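Local structure of aldehyde dehydrogenase 12 (6D97) at residues L127-F130 against A131-Q135; S138-Y142 against Q143-A147; V309-V312 against A313-D317; D470-F473 against L474-V477. The protein catalyses the NAD-dependent oxidation of L-glutamate gamma-semialdehyde to glutamate, the last step of proline catabolism in plants. One frame throughout, in Å; residues are numbered along the deposited sequence.

In the fold
The four contacts are local, each within or at the start of one helix, and they follow the chain in numerical order. Interaction 1 lies on helix 124-137; interaction 2 spans the loop after it and the start of helix 142-157. Their centres are 8 Å apart, and they touch directly through D128 with Y142 and Q135 with K140. Interactions 3 and 4 lie on helices 309-321 and 471-479, with centres 21 Å apart. Each of these helices links parallel strands of the seven-stranded mixed sheet. Interactions 1 and 4 are far apart, about 41 Å between centres. Interactions 2 and 3 both meet the second subunit, and interaction 4 meets the third and fourth, so three of the four contribute to the tetramer.

Interaction 1: residues L127-F130 against A131-Q135; sequences LDFF and AKLIQ
D128 turns its carboxylate away from its own backbone N (chi1 -178°), and the chain of K132 bends at chi2 (113°), so the two side chains meet one turn apart on helix 124-137. This is an i to i+4 salt bridge on an alpha helix. K132 NZ lies 2.9 Å from D128 OD2, on the syn lone pair of that oxygen. A weak second bond runs from K132 NZ to D128 OD1 at 3.1 Å, so the ammonium group is shared by both oxygens. D128 OD1 is also hydrogen-bonded to Y142 OH on the next helix. With partners on the lysine and the tyrosine, the carboxylate should have little freedom to rotate, and its negative charge would be expected to be stabilised.

The backbone here is regular. K132 N donates to D128 O at 2.9 Å, with an N-H...O angle of 163°. L133 N bonds F129 O in the same way.

The apolar flanks face other parts of the fold. F130 packs on M234 and L237 of helix 229-240, and also on V149 of helix 142-157. I134 meets A145 of that same helix. F129 and L133 both reach Q233, and their side chains run side by side in the same direction. Between them F129 CZ and L133 CD2 touch at 4.1 Å, an oblique approach to the ring.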
loop_
_atom_site.group_PDB
_atom_site.type_symbol
_atom_site.label_atom_id
_atom_site.label_comp_id
_atom_site.label_asym_id
_atom_site.label_seq_id
_atom_site.Cartn_x
_atom_site.Cartn_y
_atom_site.Cartn_z
ATOM N N LEU A 127 33.460 -2.608 -12.191
ATOM C CA LEU A 127 32.538 -3.108 -13.206
ATOM C C LEU A 127 33.260 -4.025 -14.180
ATOM O O LEU A 127 32.832 -5.158 -14.427
ATOM C CB LEU A 127 31.901 -1.939 -13.966
ATOM C CG LEU A 127 30.775 -1.079 -13.395
ATOM C CD1 LEU A 127 30.609 0.176 -14.234
ATOM C CD2 LEU A 127 29.472 -1.857 -13.354
ATOM N N ASP A 128 34.370 -3.544 -14.739
ATOM C CA ASP A 128 35.112 -4.327 -15.717
ATOM C C ASP A 128 35.662 -5.608 -15.100
ATOM O O ASP A 128 35.639 -6.670 -15.734
ATOM C CB ASP A 128 36.234 -3.472 -16.300
ATOM C CG ASP A 128 37.028 -4.199 -17.352
ATOM O OD1 ASP A 128 36.475 -4.463 -18.438
ATOM O OD2 ASP A 128 38.207 -4.508 -17.090
ATOM N N PHE A 129 36.152 -5.527 -13.861
ATOM C CA PHE A 129 36.653 -6.709 -13.168
ATOM C C PHE A 129 35.589 -7.798 -13.098
ATOM O O PHE A 129 35.833 -8.949 -13.474
ATOM C CB PHE A 129 37.124 -6.322 -11.764
ATOM C CG PHE A 129 37.405 -7.492 -10.869
ATOM C CD1 PHE A 129 38.646 -8.103 -10.875
ATOM C CD2 PHE A 129 36.430 -7.968 -10.003
ATOM C CE1 PHE A 129 38.912 -9.178 -10.048
ATOM C CE2 PHE A 129 36.686 -9.042 -9.174
ATOM C CZ PHE A 129 37.932 -9.649 -9.195
ATOM N N PHE A 130 34.391 -7.442 -12.630
ATOM C CA PHE A 130 33.340 -8.442 -12.472
ATOM C C PHE A 130 32.811 -8.916 -13.821
ATOM O O PHE A 130 32.498 -10.099 -13.986
ATOM C CB PHE A 130 32.211 -7.886 -11.606
ATOM C CG PHE A 130 32.437 -8.079 -10.134
ATOM C CD1 PHE A 130 32.342 -9.342 -9.569
ATOM C CD2 PHE A 130 32.755 -7.005 -9.319
ATOM C CE1 PHE A 130 32.548 -9.529 -8.219
ATOM C CE2 PHE A 130 32.957 -7.184 -7.966
ATOM C CZ PHE A 130 32.858 -8.448 -7.416
ATOM N N ALA A 131 32.702 -8.011 -14.797
ATOM C CA ALA A 131 32.263 -8.418 -16.127
ATOM C C ALA A 131 33.229 -9.422 -16.742
ATOM O O ALA A 131 32.808 -10.428 -17.323
ATOM C CB ALA A 131 32.115 -7.195 -17.028
ATOM N N LYS A 132 34.534 -9.168 -16.615
ATOM C CA LYS A 132 35.523 -10.087 -17.166
ATOM C C LYS A 132 35.530 -11.410 -16.417
ATOM O O LYS A 132 35.630 -12.473 -17.036
ATOM C CB LYS A 132 36.911 -9.455 -17.130
ATOM C CG LYS A 132 37.426 -9.011 -18.483
ATOM C CD LYS A 132 37.546 -7.505 -18.541
ATOM C CE LYS A 132 38.254 -7.061 -19.811
ATOM N NZ LYS A 132 38.995 -5.785 -19.622
ATOM N N LEU A 133 35.437 -11.367 -15.086
ATOM C CA LEU A 133 35.419 -12.599 -14.307
ATOM C C LEU A 133 34.203 -13.450 -14.651
ATOM O O LEU A 133 34.308 -14.678 -14.753
ATOM C CB LEU A 133 35.446 -12.279 -12.814
ATOM C CG LEU A 133 35.751 -13.455 -11.890
ATOM C CD1 LEU A 133 37.023 -14.151 -12.308
ATOM C CD2 LEU A 133 35.874 -12.969 -10.461
ATOM N N ILE A 134 33.041 -12.815 -14.822
ATOM C CA ILE A 134 31.837 -13.532 -15.240
ATOM C C ILE A 134 32.078 -14.230 -16.571
ATOM O O ILE A 134 31.724 -15.401 -16.759
ATOM C CB ILE A 134 30.641 -12.564 -15.326
ATOM C CG1 ILE A 134 30.173 -12.166 -13.926
ATOM C CG2 ILE A 134 29.498 -13.174 -16.127
ATOM C CD1 ILE A 134 29.168 -11.033 -13.931
ATOM N N GLN A 135 32.700 -13.512 -17.512
ATOM C CA GLN A 135 32.966 -14.058 -18.839
ATOM C C GLN A 135 33.817 -15.317 -18.790
ATOM O O GLN A 135 33.612 -16.233 -19.591
ATOM C CB GLN A 135 33.668 -13.015 -19.704
ATOM C CG GLN A 135 32.763 -12.058 -20.429
ATOM C CD GLN A 135 33.514 -11.236 -21.453
ATOM O OE1 GLN A 135 34.317 -10.374 -21.106
ATOM N NE2 GLN A 135 33.263 -11.506 -22.726
#

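Interaction 2: residues S138-Y142 against Q143-A147; sequences SPKSY and QQALA
The chain is extended through K140 and S141, then turns into helix 142-157, where A145 N bonds S141 O at 3.0 Å and L146 N bonds Y142 O at 2.8 Å. S141 is the N-cap of this helix. Its OG sits between the backbone N and the carbonyl carbon (chi1 77°). From there it accepts from Q144 N at 3.2 Å, with an N-H...O angle of 161°. Q144 CG, beside its backbone N, lies 3.3 Å from S141 OG; the chain then bends at chi2.

K140 crosses Q144 at about a right angle. The lysine CD rests 3.9 Å from Q144 CB, and its CG is 4.1 Å from A145 CB. The aliphatic part of K140 therefore lies against the first turn. A bend at chi3 (77°) redirects its end. There NZ forms a salt bridge with E148 and donates to N199 O.

Y142 extends the other way, toward helix 124-137. Its ring packs on A131, K132 and Q135, with its OH at the D128 carboxylate. Q144 OE1 accepts from K327.

The second subunit reaches this helix start with its C-terminal residue. T547 OXT of that subunit bonds S141 OG, and T547 OG1 bonds Q144 NE2. A terminal carboxylate placed near a helix N-terminus would be expected to gain from the helix dipole. The cap hydroxyl thus has two tasks, closing the first turn of its own helix and holding the tail of another chain.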
loop_
_atom_site.group_PDB
_atom_site.type_symbol
_atom_site.label_atom_id
_atom_site.label_comp_id
_atom_site.label_asym_id
_atom_site.label_seq_id
_atom_site.Cartn_x
_atom_site.Cartn_y
_atom_site.Cartn_z
ATOM N N SER A 138 31.278 -18.180 -16.910
ATOM C CA SER A 138 29.988 -18.338 -17.579
ATOM C C SER A 138 30.059 -17.566 -18.889
ATOM O O SER A 138 29.585 -16.425 -18.971
ATOM C CB SER A 138 28.831 -17.858 -16.704
ATOM O OG SER A 138 27.589 -18.049 -17.355
ATOM N N PRO A 139 30.632 -18.168 -19.933
ATOM C CA PRO A 139 30.981 -17.414 -21.147
ATOM C C PRO A 139 29.779 -16.744 -21.795
ATOM O O PRO A 139 28.760 -17.379 -22.080
ATOM C CB PRO A 139 31.593 -18.486 -22.058
ATOM C CG PRO A 139 32.120 -19.511 -21.101
ATOM C CD PRO A 139 31.118 -19.555 -19.989
ATOM N N LYS A 140 29.917 -15.440 -22.012
ATOM C CA LYS A 140 28.917 -14.597 -22.648
ATOM C C LYS A 140 29.643 -13.340 -23.104
ATOM O O LYS A 140 30.787 -13.094 -22.717
ATOM C CB LYS A 140 27.770 -14.271 -21.689
ATOM C CG LYS A 140 28.223 -13.534 -20.442
ATOM C CD LYS A 140 27.060 -13.231 -19.513
ATOM C CE LYS A 140 26.631 -14.464 -18.727
ATOM N NZ LYS A 140 25.563 -14.158 -17.732
ATOM N N SER A 141 28.974 -12.548 -23.938
ATOM C CA SER A 141 29.607 -11.340 -24.449
ATOM C C SER A 141 29.911 -10.373 -23.306
ATOM O O SER A 141 29.335 -10.452 -22.217
ATOM C CB SER A 141 28.719 -10.662 -25.492
ATOM O OG SER A 141 27.649 -9.963 -24.882
ATOM N N TYR A 142 30.845 -9.454 -23.566
ATOM C CA TYR A 142 31.248 -8.499 -22.538
ATOM C C TYR A 142 30.078 -7.629 -22.096
ATOM O O TYR A 142 29.950 -7.309 -20.909
ATOM C CB TYR A 142 32.394 -7.625 -23.043
ATOM C CG TYR A 142 32.885 -6.617 -22.023
ATOM C CD1 TYR A 142 33.758 -6.994 -21.013
ATOM C CD2 TYR A 142 32.471 -5.292 -22.066
ATOM C CE1 TYR A 142 34.210 -6.082 -20.079
ATOM C CE2 TYR A 142 32.920 -4.372 -21.136
ATOM C CZ TYR A 142 33.788 -4.771 -20.147
ATOM O OH TYR A 142 34.230 -3.848 -19.227
ATOM N N GLN A 143 29.213 -7.236 -23.034
ATOM C CA GLN A 143 28.087 -6.382 -22.676
ATOM C C GLN A 143 27.049 -7.142 -21.859
ATOM O O GLN A 143 26.432 -6.575 -20.948
ATOM C CB GLN A 143 27.461 -5.784 -23.936
ATOM C CG GLN A 143 28.310 -4.697 -24.584
ATOM C CD GLN A 143 27.619 -4.034 -25.760
ATOM O OE1 GLN A 143 28.108 -4.085 -26.889
ATOM N NE2 GLN A 143 26.476 -3.404 -25.500
ATOM N N GLN A 144 26.839 -8.425 -22.169
ATOM C CA GLN A 144 25.934 -9.237 -21.358
ATOM C C GLN A 144 26.467 -9.401 -19.940
ATOM O O GLN A 144 25.704 -9.309 -18.971
ATOM C CB GLN A 144 25.718 -10.604 -22.006
ATOM C CG GLN A 144 24.883 -10.580 -23.273
ATOM C CD GLN A 144 23.418 -10.293 -23.005
ATOM O OE1 GLN A 144 22.876 -10.677 -21.968
ATOM N NE2 GLN A 144 22.772 -9.608 -23.940
ATOM N N ALA A 145 27.774 -9.648 -19.800
ATOM C CA ALA A 145 28.378 -9.744 -18.473
ATOM C C ALA A 145 28.328 -8.408 -17.745
ATOM O O ALA A 145 28.113 -8.364 -16.528
ATOM C CB ALA A 145 29.820 -10.235 -18.585
ATOM N N LEU A 146 28.541 -7.310 -18.472
ATOM C CA LEU A 146 28.435 -5.990 -17.862
ATOM C C LEU A 146 27.014 -5.722 -17.386
ATOM O O LEU A 146 26.812 -5.143 -16.312
ATOM C CB LEU A 146 28.878 -4.917 -18.859
ATOM C CG LEU A 146 28.968 -3.483 -18.339
ATOM C CD1 LEU A 146 30.112 -3.369 -17.348
ATOM C CD2 LEU A 146 29.159 -2.501 -19.484
ATOM N N ALA A 147 26.017 -6.144 -18.169
ATOM C CA ALA A 147 24.626 -5.928 -17.780
ATOM C C ALA A 147 24.320 -6.597 -16.449
ATOM O O ALA A 147 23.519 -6.085 -15.658
ATOM C CB ALA A 147 23.683 -6.449 -18.864
#

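Interaction 3: residues V309-V312 against A313-D317; sequences VDYV and AWVCD
Residues 309-317 form the opening turns of helix 309-321, with regular i to i+4 bonds such as A313 N to V309 O at 2.9 Å and V315 N to Y311 O at 3.1 Å. Two aromatic side chains, Y311 and W314, rise from one side of this helix. Both have CG anti to the backbone N (chi1 -171° and 168°), which sends the rings out on the same side to meet. They make a T-shaped stack, with the edge of W314 directed at the face of Y311. The centroids of the Y311 ring and the W314 six-membered ring are 5.4 Å apart, and the planes meet at 67°. W314 CZ3 is 3.9 Å from Y311 CZ. V315 CG2 approaches the same tyrosine obliquely, 3.5 Å from Y311 CE1. Y311 OH has its own partner, R491 NE.

W541 of the second subunit meets both rings, making a cluster of three aromatics across the interface. V312 and C316 lie further round the helix, with V312 CG1 and C316 SG 4.4 Å apart.

The helix is the crossover of a beta-alpha-beta unit between strands 298-302 and 331-337. V315 and C316 pack on K300 of the first strand, while A313 rests against L345 and K348 of helix 345-354.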
loop_
_atom_site.group_PDB
_atom_site.type_symbol
_atom_site.label_atom_id
_atom_site.label_comp_id
_atom_site.label_asym_id
_atom_site.label_seq_id
_atom_site.Cartn_x
_atom_site.Cartn_y
_atom_site.Cartn_z
ATOM N N VAL A 309 9.632 -4.410 -38.276
ATOM C CA VAL A 309 10.152 -5.753 -38.522
ATOM C C VAL A 309 11.617 -5.853 -38.112
ATOM O O VAL A 309 12.046 -6.855 -37.529
ATOM C CB VAL A 309 9.953 -6.139 -39.999
ATOM C CG1 VAL A 309 10.459 -7.550 -40.248
ATOM C CG2 VAL A 309 8.487 -6.010 -40.391
ATOM N N ASP A 310 12.407 -4.819 -38.412
ATOM C CA ASP A 310 13.814 -4.826 -38.025
ATOM C C ASP A 310 13.969 -4.898 -36.513
ATOM O O ASP A 310 14.743 -5.712 -35.994
ATOM C CB ASP A 310 14.515 -3.584 -38.576
ATOM C CG ASP A 310 14.697 -3.634 -40.077
ATOM O OD1 ASP A 310 15.193 -4.659 -40.586
ATOM O OD2 ASP A 310 14.341 -2.647 -40.751
ATOM N N TYR A 311 13.233 -4.053 -35.785
ATOM C CA TYR A 311 13.326 -4.059 -34.329
ATOM C C TYR A 311 12.899 -5.402 -33.753
ATOM O O TYR A 311 13.557 -5.937 -32.853
ATOM C CB TYR A 311 12.476 -2.935 -33.735
ATOM C CG TYR A 311 12.701 -2.739 -32.249
ATOM C CD1 TYR A 311 12.039 -3.527 -31.313
ATOM C CD2 TYR A 311 13.582 -1.770 -31.784
ATOM C CE1 TYR A 311 12.250 -3.353 -29.956
ATOM C CE2 TYR A 311 13.796 -1.589 -30.431
ATOM C CZ TYR A 311 13.129 -2.383 -29.523
ATOM O OH TYR A 311 13.342 -2.204 -28.175
ATOM N N VAL A 312 11.789 -5.954 -34.251
ATOM C CA VAL A 312 11.291 -7.230 -33.744
ATOM C C VAL A 312 12.294 -8.343 -34.017
ATOM O O VAL A 312 12.513 -9.223 -33.175
ATOM C CB VAL A 312 9.912 -7.545 -34.354
ATOM C CG1 VAL A 312 9.458 -8.944 -33.961
ATOM C CG2 VAL A 312 8.896 -6.506 -33.908
ATOM N N ALA A 313 12.926 -8.321 -35.192
ATOM C CA ALA A 313 13.909 -9.348 -35.518
ATOM C C ALA A 313 15.102 -9.279 -34.573
ATOM O O ALA A 313 15.581 -10.307 -34.083
ATOM C CB ALA A 313 14.359 -9.207 -36.972
ATOM N N TRP A 314 15.588 -8.066 -34.301
ATOM C CA TRP A 314 16.719 -7.897 -33.395
ATOM C C TRP A 314 16.403 -8.453 -32.015
ATOM O O TRP A 314 17.228 -9.145 -31.405
ATOM C CB TRP A 314 17.095 -6.419 -33.312
ATOM C CG TRP A 314 18.049 -6.073 -32.212
ATOM C CD1 TRP A 314 19.379 -6.374 -32.148
ATOM C CD2 TRP A 314 17.747 -5.329 -31.027
ATOM N NE1 TRP A 314 19.922 -5.871 -30.989
ATOM C CE2 TRP A 314 18.940 -5.226 -30.284
ATOM C CE3 TRP A 314 16.584 -4.740 -30.521
ATOM C CZ2 TRP A 314 19.001 -4.558 -29.063
ATOM C CZ3 TRP A 314 16.647 -4.077 -29.309
ATOM C CH2 TRP A 314 17.846 -3.992 -28.594
ATOM N N VAL A 315 15.200 -8.173 -31.512
ATOM C CA VAL A 315 14.817 -8.671 -30.195
ATOM C C VAL A 315 14.705 -10.187 -30.210
ATOM O O VAL A 315 15.072 -10.861 -29.240
ATOM C CB VAL A 315 13.505 -8.008 -29.742
ATOM C CG1 VAL A 315 13.050 -8.597 -28.427
ATOM C CG2 VAL A 315 13.698 -6.515 -29.618
ATOM N N CYS A 316 14.203 -10.746 -31.313
ATOM C CA CYS A 316 14.136 -12.198 -31.444
ATOM C C CYS A 316 15.526 -12.820 -31.379
ATOM O O CYS A 316 15.724 -13.848 -30.721
ATOM C CB CYS A 316 13.437 -12.575 -32.750
ATOM S SG CYS A 316 11.627 -12.557 -32.693
ATOM N N ASP A 317 16.506 -12.207 -32.046
ATOM C CA ASP A 317 17.860 -12.750 -32.024
ATOM C C ASP A 317 18.484 -12.625 -30.639
ATOM O O ASP A 317 19.151 -13.554 -30.166
ATOM C CB ASP A 317 18.727 -12.045 -33.067
ATOM C CG ASP A 317 20.184 -12.475 -32.997
ATOM O OD1 ASP A 317 20.493 -13.593 -33.462
ATOM O OD2 ASP A 317 21.011 -11.700 -32.467
#

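Interaction 4: residues D470-F473 against L474-V477; sequences DPLF and LQDV
V477 CG2 sits over one face of the F473 ring in a CH-pi contact. It is 3.9 Å from the ring centroid and 17° off the ring normal. The ring gets there because F473 CG is anti to its backbone N (chi1 -178°), which swings it along the helix toward the next turn. The bond from V477 N to F473 O, 2.9 Å long, holds the two residues one turn apart.

L472 and Q475 run side by side on another flank, with L472 CD2 3.8 Å from Q475 NE2. A water joins this pair, donating to L472 O at 2.8 Å and accepting from Q475 NE2 at 2.9 Å. L472 O also takes the backbone N-H of D476, so two donors share it. Q475 is gripped further by the third subunit, where NE2 bonds G535 O and OE1 bonds R181 NH1.

D470 is the N-cap. Its OD1 accepts a weak bond from L472 N, and its backbone O accepts from L474 N.

Helix 471-479 is the crossover between parallel strands 463-467 and 485-488. F473, L474 and V477 pack on I466 of the first strand. F473 and V477 also reach I301 of strand 298-302, and L448 and L452 of helix 448-457 lie alongside.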
loop_
_atom_site.group_PDB
_atom_site.type_symbol
_atom_site.label_atom_id
_atom_site.label_comp_id
_atom_site.label_asym_id
_atom_site.label_seq_id
_atom_site.Cartn_x
_atom_site.Cartn_y
_atom_site.Cartn_z
ATOM N N ASP A 470 -2.085 -4.085 -30.660
ATOM C CA ASP A 470 -3.538 -4.216 -30.661
ATOM C C ASP A 470 -4.037 -4.498 -29.249
ATOM O O ASP A 470 -3.777 -5.588 -28.724
ATOM C CB ASP A 470 -3.938 -5.346 -31.615
ATOM C CG ASP A 470 -5.446 -5.497 -31.778
ATOM O OD1 ASP A 470 -6.226 -4.936 -30.979
ATOM O OD2 ASP A 470 -5.852 -6.195 -32.730
ATOM N N PRO A 471 -4.762 -3.576 -28.610
ATOM C CA PRO A 471 -5.179 -3.815 -27.215
ATOM C C PRO A 471 -6.164 -4.963 -27.049
ATOM O O PRO A 471 -6.168 -5.613 -25.996
ATOM C CB PRO A 471 -5.800 -2.472 -26.804
ATOM C CG PRO A 471 -6.193 -1.823 -28.085
ATOM C CD PRO A 471 -5.163 -2.244 -29.089
ATOM N N LEU A 472 -7.006 -5.229 -28.051
ATOM C CA LEU A 472 -7.934 -6.352 -27.949
ATOM C C LEU A 472 -7.198 -7.684 -28.043
ATOM O O LEU A 472 -7.563 -8.649 -27.363
ATOM C CB LEU A 472 -9.009 -6.251 -29.031
ATOM C CG LEU A 472 -9.760 -4.922 -29.150
ATOM C CD1 LEU A 472 -10.815 -5.020 -30.240
ATOM C CD2 LEU A 472 -10.394 -4.494 -27.831
ATOM N N PHE A 473 -6.162 -7.755 -28.883
ATOM C CA PHE A 473 -5.350 -8.965 -28.972
ATOM C C PHE A 473 -4.537 -9.162 -27.700
ATOM O O PHE A 473 -4.476 -10.269 -27.152
ATOM C CB PHE A 473 -4.435 -8.885 -30.195
ATOM C CG PHE A 473 -3.584 -10.106 -30.407
ATOM C CD1 PHE A 473 -4.082 -11.201 -31.094
ATOM C CD2 PHE A 473 -2.280 -10.152 -29.933
ATOM C CE1 PHE A 473 -3.297 -12.324 -31.301
ATOM C CE2 PHE A 473 -1.489 -11.271 -30.138
ATOM C CZ PHE A 473 -1.998 -12.357 -30.822
ATOM N N LEU A 474 -3.912 -8.086 -27.212
ATOM C CA LEU A 474 -3.088 -8.176 -26.012
ATOM C C LEU A 474 -3.908 -8.640 -24.814
ATOM O O LEU A 474 -3.531 -9.593 -24.124
ATOM C CB LEU A 474 -2.424 -6.827 -25.723
ATOM C CG LEU A 474 -1.296 -6.368 -26.648
ATOM C CD1 LEU A 474 -0.788 -5.007 -26.212
ATOM C CD2 LEU A 474 -0.158 -7.378 -26.658
ATOM N N GLN A 475 -5.045 -7.986 -24.560
ATOM C CA GLN A 475 -5.839 -8.337 -23.387
ATOM C C GLN A 475 -6.445 -9.729 -23.508
ATOM O O GLN A 475 -6.679 -10.393 -22.490
ATOM C CB GLN A 475 -6.929 -7.290 -23.158
ATOM C CG GLN A 475 -8.143 -7.422 -24.057
ATOM C CD GLN A 475 -9.129 -6.289 -23.857
ATOM O OE1 GLN A 475 -8.871 -5.358 -23.099
ATOM N NE2 GLN A 475 -10.261 -6.359 -24.545
ATOM N N ASP A 476 -6.693 -10.195 -24.734
ATOM C CA ASP A 476 -7.183 -11.557 -24.923
ATOM C C ASP A 476 -6.098 -12.574 -24.592
ATOM O O ASP A 476 -6.338 -13.535 -23.852
ATOM C CB ASP A 476 -7.679 -11.738 -26.359
ATOM C CG ASP A 476 -8.358 -13.075 -26.576
ATOM O OD1 ASP A 476 -9.175 -13.470 -25.721
ATOM O OD2 ASP A 476 -8.095 -13.724 -27.609
ATOM N N VAL A 477 -4.892 -12.369 -25.123
ATOM C CA VAL A 477 -3.790 -13.288 -24.858
ATOM C C VAL A 477 -3.379 -13.229 -23.392
ATOM O O VAL A 477 -3.157 -14.267 -22.754
ATOM C CB VAL A 477 -2.608 -12.982 -25.792
ATOM C CG1 VAL A 477 -1.425 -13.851 -25.434
ATOM C CG2 VAL A 477 -3.015 -13.211 -27.236
HETATM O O HOH W 1 -10.154 -8.678 -26.291
#